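Local coordinates for protein probable TonB-dependent siderophore receptor PiuA (Acinetobacter baumannii, PDB 5FP1) that probably takes part in the first step of iron uptake by binding ferric siderophores at the outer membrane for TonB-dependent import, possibly including ferric enterobactin, at residues Gly147-Gly152 with Thr165-Lys170; Glu110-Glu115 with Arg179-Gly184; Lys443-Gln448 with Thr460-Ser465. All coordinates share one frame; numbering follows the deposited sequence.

Contact 1: residues Gly147-Gly152 with Thr165-Lys170; sequences GDFLEG and TLDGNK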
loop_
_atom_site.group_PDB
_atom_site.type_symbol
_atom_site.label_atom_id
_atom_site.label_comp_id
_atom_site.label_asym_id
_atom_site.label_seq_id
_atom_site.Cartn_x
_atom_site.Cartn_y
_atom_site.Cartn_z
ATOM N N GLY A 147 -1.039 26.033 17.849
ATOM C CA GLY A 147 0.340 26.097 18.306
ATOM C C GLY A 147 1.266 26.378 17.144
ATOM O O GLY A 147 1.129 25.780 16.082
ATOM N N ASP A 148 2.208 27.291 17.344
ATOM C CA ASP A 148 3.134 27.675 16.291
ATOM C C ASP A 148 4.330 26.745 16.295
ATOM O O ASP A 148 4.731 26.263 17.349
ATOM C CB ASP A 148 3.565 29.131 16.450
ATOM C CG ASP A 148 2.436 30.093 16.143
ATOM O OD1 ASP A 148 1.373 29.947 16.772
ATOM O OD2 ASP A 148 2.583 30.962 15.258
ATOM N N PHE A 149 4.863 26.451 15.108
ATOM C CA PHE A 149 6.099 25.673 15.011
ATOM C C PHE A 149 6.721 25.719 13.625
ATOM O O PHE A 149 6.047 26.037 12.635
ATOM C CB PHE A 149 5.903 24.231 15.488
ATOM C CG PHE A 149 4.911 23.423 14.685
ATOM C CD1 PHE A 149 5.304 22.766 13.522
ATOM C CD2 PHE A 149 3.608 23.251 15.132
ATOM C CE1 PHE A 149 4.407 21.991 12.800
ATOM C CE2 PHE A 149 2.708 22.477 14.415
ATOM C CZ PHE A 149 3.112 21.840 13.246
ATOM N N LEU A 150 8.034 25.491 13.589
ATOM C CA LEU A 150 8.780 25.339 12.359
ATOM C C LEU A 150 9.719 24.158 12.524
ATOM O O LEU A 150 10.540 24.134 13.439
ATOM C CB LEU A 150 9.569 26.597 12.019
ATOM C CG LEU A 150 10.391 26.528 10.729
ATOM C CD1 LEU A 150 9.502 26.373 9.504
ATOM C CD2 LEU A 150 11.256 27.766 10.586
ATOM N N GLU A 151 9.564 23.162 11.655
ATOM C CA GLU A 151 10.421 21.969 11.664
ATOM C C GLU A 151 11.032 21.773 10.276
ATOM O O GLU A 151 10.486 22.229 9.271
ATOM C CB GLU A 151 9.634 20.718 12.020
ATOM C CG GLU A 151 8.963 20.730 13.375
ATOM C CD GLU A 151 8.254 19.417 13.663
ATOM O OE1 GLU A 151 8.833 18.348 13.372
ATOM O OE2 GLU A 151 7.119 19.453 14.175
ATOM N N GLY A 152 12.172 21.104 10.229
ATOM C CA GLY A 152 12.870 20.923 8.980
ATOM C C GLY A 152 13.915 19.843 9.097
ATOM O O GLY A 152 14.300 19.443 10.194
ATOM N N THR A 165 13.181 18.660 3.848
ATOM C CA THR A 165 11.787 18.922 4.155
ATOM C C THR A 165 11.697 20.127 5.079
ATOM O O THR A 165 12.606 20.383 5.863
ATOM C CB THR A 165 11.136 17.740 4.888
ATOM O OG1 THR A 165 11.903 17.445 6.034
ATOM C CG2 THR A 165 11.092 16.497 4.021
ATOM N N LEU A 166 10.591 20.846 4.968
ATOM C CA LEU A 166 10.273 21.980 5.837
ATOM C C LEU A 166 8.810 21.898 6.175
ATOM O O LEU A 166 7.997 21.618 5.304
ATOM C CB LEU A 166 10.556 23.300 5.128
ATOM C CG LEU A 166 11.849 23.936 5.617
ATOM C CD1 LEU A 166 12.912 23.824 4.542
ATOM C CD2 LEU A 166 11.618 25.386 6.010
ATOM N N ASP A 167 8.469 22.113 7.443
ATOM C CA ASP A 167 7.081 21.990 7.926
ATOM C C ASP A 167 6.824 23.168 8.902
ATOM O O ASP A 167 7.371 23.192 9.995
ATOM C CB ASP A 167 6.921 20.660 8.645
ATOM C CG ASP A 167 5.487 20.387 9.119
ATOM O OD1 ASP A 167 4.588 21.199 8.828
ATOM O OD2 ASP A 167 5.261 19.347 9.803
ATOM N N GLY A 168 6.025 24.132 8.489
ATOM C CA GLY A 168 5.737 25.308 9.329
ATOM C C GLY A 168 4.255 25.446 9.595
ATOM O O GLY A 168 3.434 25.268 8.695
ATOM N N ASN A 169 3.910 25.765 10.842
ATOM C CA ASN A 169 2.524 25.935 11.258
ATOM C C ASN A 169 2.381 27.250 12.060
ATOM O O ASN A 169 3.088 27.459 13.031
ATOM C CB ASN A 169 2.129 24.751 12.131
ATOM C CG ASN A 169 0.660 24.746 12.494
ATOM O OD1 ASN A 169 -0.131 24.077 11.857
ATOM N ND2 ASN A 169 0.293 25.483 13.539
ATOM N N LYS A 170 1.480 28.115 11.628
ATOM C CA LYS A 170 1.271 29.415 12.261
ATOM C C LYS A 170 -0.155 29.487 12.806
ATOM O O LYS A 170 -1.118 29.386 12.056
ATOM C CB LYS A 170 1.505 30.527 11.247
ATOM C CG LYS A 170 1.758 31.895 11.849
ATOM C CD LYS A 170 1.926 32.945 10.751
ATOM C CE LYS A 170 3.389 33.229 10.419
ATOM N NZ LYS A 170 4.043 34.072 11.461
#
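Two torsions bring the Phe149 ring and the Asn169 side chain together. Phe149 places CG between its backbone N and carbonyl carbon (chi1 62°), which tips the ring over the partner strand. The Asn169 backbone sets CB against the ring, and CG trans to N (chi1 -174°) carries the amide on past the rim. Asn169 CB lies over one ring face, 3.4 Å from the Phe149 ring centroid, a CH-pi contact. Ring and amide planes are nearly parallel, 8° apart. The Asn169 amide reaches on to the loop before strand 149-157. Asn169 ND2 has its main hydrogen bond to Lys145 O, and gives a weak, bent one to Gly147 O at 2.7 Å. The carboxylate of Asp167 stands almost perpendicular to the same ring, with Asp167 OD1 4.1 Å from Phe149 CE1. Its main polar partner is Arg179, which forms a salt bridge with OD2.

The backbones run antiparallel. Phe149 pairs with Asn169 and Glu151 with Asp167 as hydrogen-bonded pairs. Asn169 N to Phe149 O is 2.8 Å and nearly straight; Asp167 N to Glu151 O is 2.7 Å. The side chains of these four residues share one face of the sheet. Leu150 and Leu166 are on the other face, where Leu150 CD1 meets Leu166 CD2 at 4.2 Å. Gly168 sits opposite Leu150, and Leu150 CD1 rests 3.9 Å from Gly168 CA.

This is the hairpin of strands 149-157 and 161-171, at the start of the TonB-dependent receptor barrel. Leu150 and Gly152 bond to Tyr718 and Phe716 of the last strand, 709-717, and its end, where the barrel closes. On the other side, Leu166 and Gly168 bond to Val182 and Val180 of strand 177-188.

Contact 2: residues Glu110-Glu115 with Arg179-Gly184; sequences EMFAVE and RVAVLG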
loop_
_atom_site.group_PDB
_atom_site.type_symbol
_atom_site.label_atom_id
_atom_site.label_comp_id
_atom_site.label_asym_id
_atom_site.label_seq_id
_atom_site.Cartn_x
_atom_site.Cartn_y
_atom_site.Cartn_z
ATOM N N GLU A 110 4.427 8.991 -0.910
ATOM C CA GLU A 110 5.453 9.590 -0.053
ATOM C C GLU A 110 5.023 9.694 1.394
ATOM O O GLU A 110 3.819 9.702 1.711
ATOM C CB GLU A 110 5.783 11.021 -0.515
ATOM C CG GLU A 110 7.179 11.193 -1.105
ATOM C CD GLU A 110 8.265 11.483 -0.069
ATOM O OE1 GLU A 110 7.921 11.826 1.069
ATOM O OE2 GLU A 110 9.480 11.366 -0.405
ATOM N N MET A 111 6.009 9.862 2.262
ATOM C CA MET A 111 5.723 10.022 3.693
ATOM C C MET A 111 5.802 11.474 4.189
ATOM O O MET A 111 5.509 11.714 5.355
ATOM C CB MET A 111 6.679 9.165 4.513
ATOM C CG MET A 111 6.521 7.659 4.292
ATOM S SD MET A 111 4.892 7.043 4.762
ATOM C CE MET A 111 5.048 7.187 6.538
ATOM N N PHE A 112 6.170 12.441 3.341
ATOM C CA PHE A 112 6.496 13.783 3.870
ATOM C C PHE A 112 5.326 14.480 4.531
ATOM O O PHE A 112 5.523 15.221 5.484
ATOM C CB PHE A 112 7.140 14.715 2.832
ATOM C CG PHE A 112 6.168 15.446 1.951
ATOM C CD1 PHE A 112 5.645 14.841 0.816
ATOM C CD2 PHE A 112 5.825 16.774 2.216
ATOM C CE1 PHE A 112 4.781 15.511 -0.023
ATOM C CE2 PHE A 112 4.976 17.459 1.363
ATOM C CZ PHE A 112 4.443 16.828 0.251
ATOM N N ALA A 113 4.110 14.251 4.060
ATOM C CA ALA A 113 2.947 14.880 4.665
ATOM C C ALA A 113 2.161 13.940 5.564
ATOM O O ALA A 113 1.018 14.233 5.907
ATOM C CB ALA A 113 2.027 15.412 3.592
ATOM N N VAL A 114 2.772 12.831 5.943
ATOM C CA VAL A 114 2.084 11.773 6.690
ATOM C C VAL A 114 2.412 11.836 8.187
ATOM O O VAL A 114 3.564 11.790 8.573
ATOM C CB VAL A 114 2.465 10.385 6.165
ATOM C CG1 VAL A 114 1.792 9.291 6.978
ATOM C CG2 VAL A 114 2.093 10.240 4.710
ATOM N N GLU A 115 1.368 11.900 9.009
ATOM C CA GLU A 115 1.475 11.805 10.475
ATOM C C GLU A 115 1.711 10.354 10.933
ATOM O O GLU A 115 2.640 10.048 11.677
ATOM C CB GLU A 115 0.148 12.326 11.065
ATOM C CG GLU A 115 0.079 12.349 12.588
ATOM C CD GLU A 115 0.876 13.504 13.208
ATOM O OE1 GLU A 115 1.296 14.441 12.492
ATOM O OE2 GLU A 115 1.087 13.469 14.425
ATOM N N ARG A 179 -0.723 25.772 7.778
ATOM C CA ARG A 179 0.442 24.902 7.827
ATOM C C ARG A 179 0.886 24.622 6.395
ATOM O O ARG A 179 0.072 24.599 5.486
ATOM C CB ARG A 179 0.087 23.604 8.530
ATOM C CG ARG A 179 1.255 22.676 8.736
ATOM C CD ARG A 179 0.812 21.425 9.457
ATOM N NE ARG A 179 1.942 20.580 9.816
ATOM C CZ ARG A 179 1.875 19.590 10.696
ATOM N NH1 ARG A 179 0.726 19.295 11.289
ATOM N NH2 ARG A 179 2.958 18.888 10.979
ATOM N N VAL A 180 2.182 24.468 6.185
ATOM C CA VAL A 180 2.670 24.017 4.889
ATOM C C VAL A 180 3.874 23.116 5.087
ATOM O O VAL A 180 4.759 23.420 5.885
ATOM C CB VAL A 180 3.014 25.182 3.958
ATOM C CG1 VAL A 180 4.153 26.006 4.513
ATOM C CG2 VAL A 180 3.380 24.655 2.572
ATOM N N ALA A 181 3.877 21.969 4.402
ATOM C CA ALA A 181 5.063 21.110 4.332
ATOM C C ALA A 181 5.574 21.121 2.895
ATOM O O ALA A 181 4.791 21.196 1.953
ATOM C CB ALA A 181 4.736 19.698 4.787
ATOM N N VAL A 182 6.885 21.117 2.733
ATOM C CA VAL A 182 7.486 21.167 1.408
ATOM C C VAL A 182 8.569 20.104 1.365
ATOM O O VAL A 182 9.178 19.791 2.386
ATOM C CB VAL A 182 8.097 22.546 1.085
ATOM C CG1 VAL A 182 8.440 22.636 -0.382
ATOM C CG2 VAL A 182 7.125 23.668 1.413
ATOM N N LEU A 183 8.786 19.544 0.180
ATOM C CA LEU A 183 9.683 18.414 0.001
ATOM C C LEU A 183 10.467 18.603 -1.282
ATOM O O LEU A 183 9.896 18.927 -2.323
ATOM C CB LEU A 183 8.904 17.084 -0.090
ATOM C CG LEU A 183 9.720 15.863 -0.560
ATOM C CD1 LEU A 183 10.646 15.376 0.531
ATOM C CD2 LEU A 183 8.806 14.731 -1.047
ATOM N N GLY A 184 11.762 18.334 -1.175
ATOM C CA GLY A 184 12.638 18.105 -2.311
ATOM C C GLY A 184 13.461 16.869 -2.056
ATOM O O GLY A 184 14.092 16.742 -1.019
HETATM O O HOH W 1 -0.042 16.889 12.636
#
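Segment 110-115 is mostly loop, with a type I turn from Met111 to Val114 closed by Val114 N to Met111 O at 3.0 Å. Segment 179-184 is extended and belongs to barrel strand 177-188. The two share no backbone hydrogen bond; their nearest CA atoms, of Phe112 and Leu183, are 6.8 Å apart. Side chains therefore make the contact.

The ring of Phe112 is pressed between two aliphatic groups. Ala113 CB lies over the centre of one face, and Leu183 CB is over the opposite face, 3.9 Å from the ring centroid. Leu183 CD2 continues along the ring to 3.7 Å from Phe112 CD1. Ala181 CB approaches Phe112 CD2 at 4.0 Å, while Ala181 O sits at the ring edge. The same Leu183 CD2 also meets the carboxylate of Glu110, 3.4 Å from Glu110 CD. Glu110 bends at chi2 (-87°), which folds OE1 back onto its own turn. Glu110 OE1 accepts a hydrogen bond from Phe112 N at 2.9 Å. Met111 N gives the same oxygen a weak one. Glu110 OE2 forms salt bridges with Arg200 and Arg163.

A water links Glu115 OE1 to Arg179 NH1. Plug and barrel wall thus meet here through apolar packing flanked by polar links. The two arginines probably offset the charge of the buried Glu110 carboxylate and favour its ionised form.

Contact 3: residues Lys443-Gln448 with Thr460-Ser465; sequences KFEAEQ and TAKNNS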
loop_
_atom_site.group_PDB
_atom_site.type_symbol
_atom_site.label_atom_id
_atom_site.label_comp_id
_atom_site.label_asym_id
_atom_site.label_seq_id
_atom_site.Cartn_x
_atom_site.Cartn_y
_atom_site.Cartn_z
ATOM N N LYS A 443 -23.756 0.710 -3.519
ATOM C CA LYS A 443 -24.063 0.540 -4.923
ATOM C C LYS A 443 -22.840 0.931 -5.732
ATOM O O LYS A 443 -22.214 1.967 -5.462
ATOM C CB LYS A 443 -25.253 1.425 -5.305
ATOM C CG LYS A 443 -25.576 1.399 -6.787
ATOM C CD LYS A 443 -26.815 2.234 -7.075
ATOM C CE LYS A 443 -27.154 2.212 -8.560
ATOM N NZ LYS A 443 -28.176 3.241 -8.885
ATOM N N PHE A 444 -22.495 0.102 -6.703
ATOM C CA PHE A 444 -21.245 0.253 -7.440
ATOM C C PHE A 444 -21.572 0.113 -8.926
ATOM O O PHE A 444 -22.262 -0.823 -9.351
ATOM C CB PHE A 444 -20.249 -0.819 -6.980
ATOM C CG PHE A 444 -18.959 -0.877 -7.773
ATOM C CD1 PHE A 444 -18.848 -1.697 -8.876
ATOM C CD2 PHE A 444 -17.847 -0.161 -7.368
ATOM C CE1 PHE A 444 -17.656 -1.778 -9.603
ATOM C CE2 PHE A 444 -16.646 -0.235 -8.079
ATOM C CZ PHE A 444 -16.562 -1.038 -9.196
ATOM N N GLU A 445 -21.060 1.030 -9.720
ATOM C CA GLU A 445 -21.107 0.873 -11.159
ATOM C C GLU A 445 -19.751 1.178 -11.804
ATOM O O GLU A 445 -19.144 2.218 -11.536
ATOM C CB GLU A 445 -22.166 1.785 -11.763
ATOM C CG GLU A 445 -22.178 1.688 -13.282
ATOM C CD GLU A 445 -23.160 2.663 -13.911
ATOM O OE1 GLU A 445 -24.388 2.480 -13.780
ATOM O OE2 GLU A 445 -22.687 3.597 -14.555
ATOM N N ALA A 446 -19.279 0.262 -12.647
ATOM C CA ALA A 446 -18.037 0.470 -13.384
ATOM C C ALA A 446 -18.339 0.316 -14.854
ATOM O O ALA A 446 -18.952 -0.670 -15.272
ATOM C CB ALA A 446 -16.972 -0.512 -12.954
ATOM N N GLU A 447 -17.936 1.307 -15.634
ATOM C CA GLU A 447 -18.116 1.255 -17.079
ATOM C C GLU A 447 -16.820 1.571 -17.779
ATOM O O GLU A 447 -16.194 2.592 -17.496
ATOM C CB GLU A 447 -19.171 2.280 -17.501
ATOM C CG GLU A 447 -19.415 2.296 -19.005
ATOM C CD GLU A 447 -20.639 3.128 -19.370
ATOM O OE1 GLU A 447 -20.672 4.317 -19.043
ATOM O OE2 GLU A 447 -21.579 2.578 -19.958
ATOM N N GLN A 448 -16.436 0.732 -18.731
ATOM C CA GLN A 448 -15.209 0.927 -19.443
ATOM C C GLN A 448 -15.458 0.855 -20.930
ATOM O O GLN A 448 -16.017 -0.115 -21.403
ATOM C CB GLN A 448 -14.177 -0.118 -19.020
ATOM C CG GLN A 448 -13.355 0.392 -17.880
ATOM C CD GLN A 448 -12.193 -0.485 -17.460
ATOM O OE1 GLN A 448 -12.029 -0.684 -16.286
ATOM N NE2 GLN A 448 -11.378 -0.935 -18.385
ATOM N N THR A 460 -18.121 -1.649 -24.982
ATOM C CA THR A 460 -18.268 -1.126 -23.652
ATOM C C THR A 460 -18.592 -2.267 -22.690
ATOM O O THR A 460 -19.511 -3.070 -22.926
ATOM C CB THR A 460 -19.375 -0.050 -23.607
ATOM O OG1 THR A 460 -18.976 1.098 -24.389
ATOM C CG2 THR A 460 -19.698 0.362 -22.176
ATOM N N ALA A 461 -17.843 -2.341 -21.589
ATOM C CA ALA A 461 -18.150 -3.277 -20.510
ATOM C C ALA A 461 -18.717 -2.510 -19.341
ATOM O O ALA A 461 -18.222 -1.423 -18.986
ATOM C CB ALA A 461 -16.893 -4.038 -20.092
ATOM N N LYS A 462 -19.749 -3.045 -18.714
ATOM C CA LYS A 462 -20.335 -2.354 -17.574
ATOM C C LYS A 462 -20.747 -3.347 -16.492
ATOM O O LYS A 462 -21.371 -4.363 -16.769
ATOM C CB LYS A 462 -21.549 -1.527 -18.010
ATOM C CG LYS A 462 -22.175 -0.762 -16.863
ATOM C CD LYS A 462 -23.028 0.397 -17.342
ATOM C CE LYS A 462 -24.307 -0.079 -17.981
ATOM N NZ LYS A 462 -25.252 1.071 -18.134
ATOM N N ASN A 463 -20.406 -3.045 -15.258
ATOM C CA ASN A 463 -20.884 -3.833 -14.116
ATOM C C ASN A 463 -21.707 -2.938 -13.227
ATOM O O ASN A 463 -21.338 -1.794 -12.962
ATOM C CB ASN A 463 -19.703 -4.353 -13.324
ATOM C CG ASN A 463 -20.127 -5.159 -12.116
ATOM O OD1 ASN A 463 -20.235 -4.629 -11.016
ATOM N ND2 ASN A 463 -20.448 -6.420 -12.335
ATOM N N ASN A 464 -22.814 -3.468 -12.760
ATOM C CA ASN A 464 -23.591 -2.861 -11.699
ATOM C C ASN A 464 -23.710 -3.909 -10.609
ATOM O O ASN A 464 -24.124 -5.037 -10.875
ATOM C CB ASN A 464 -24.999 -2.494 -12.178
ATOM C CG ASN A 464 -24.992 -1.276 -13.078
ATOM O OD1 ASN A 464 -24.995 -0.135 -12.613
ATOM N ND2 ASN A 464 -24.918 -1.514 -14.356
ATOM N N SER A 465 -23.303 -3.543 -9.399
ATOM C CA SER A 465 -23.330 -4.457 -8.249
ATOM C C SER A 465 -23.895 -3.650 -7.093
ATOM O O SER A 465 -23.671 -2.443 -6.984
ATOM C CB SER A 465 -21.914 -4.923 -7.889
ATOM O OG SER A 465 -21.338 -5.720 -8.919
#
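The Phe444 ring meets the amide of Asn463 at its edge. Asn463 OD1 lies close to the ring plane, 3.9 Å from Phe444 CD1, and the ring and amide planes are 55° apart. The two side chains cross at about a right angle. Asn463 OD1 also accepts a bond from Ser465 OG at 2.6 Å, on a lone pair in the amide plane. Its ND2 is held by Gln513 O and, weakly, by Ile515 O. These contacts fix which way the amide is turned.

Phe444, Ala446 and Gln448 pair with Ser465, Asn463 and Ala461 through six backbone hydrogen bonds. Ala446 N to Asn463 O is 2.9 Å, and Asn463 N to Ala446 O is 2.8 Å. Glu445, Glu447 and Lys462 project from the other face. With CG trans to its N (chi1 180°), Glu447 reaches over Thr460, and Glu447 CG touches Thr460 CG2 at 3.7 Å. Lys462 CD is 3.7 Å from Glu447 OE2, but Lys462 NZ stays at 4.4 Å, beyond a salt bridge.

Backbone bonding therefore joins this barrel hairpin. Around Lys462, Glu445 and Glu447 probably add only a diffuse attraction, while the Ser465 and Gln513 bonds satisfy the Asn463 amide on the buried face.

In the fold
Contacts 1 and 3 are hairpins of the barrel wall, each joining strands adjacent in sequence. Contact 2 instead sets the plug against that wall and is the most buried. Contact 1 lies largely at the surface, whereas contact 3 has one buried face and one more exposed face. The first two are neighbours: strands 161-171 and 177-188 pair side by side, and the Asp167 to Arg179 salt bridge passes between them. Contact 3 is remote, its centre about 45 Å from that of contact 1 and 36 Å from that of contact 2. Regular backbone bonding dominates both hairpins; plug and wall rely on side-chain packing, ion pairs and a water.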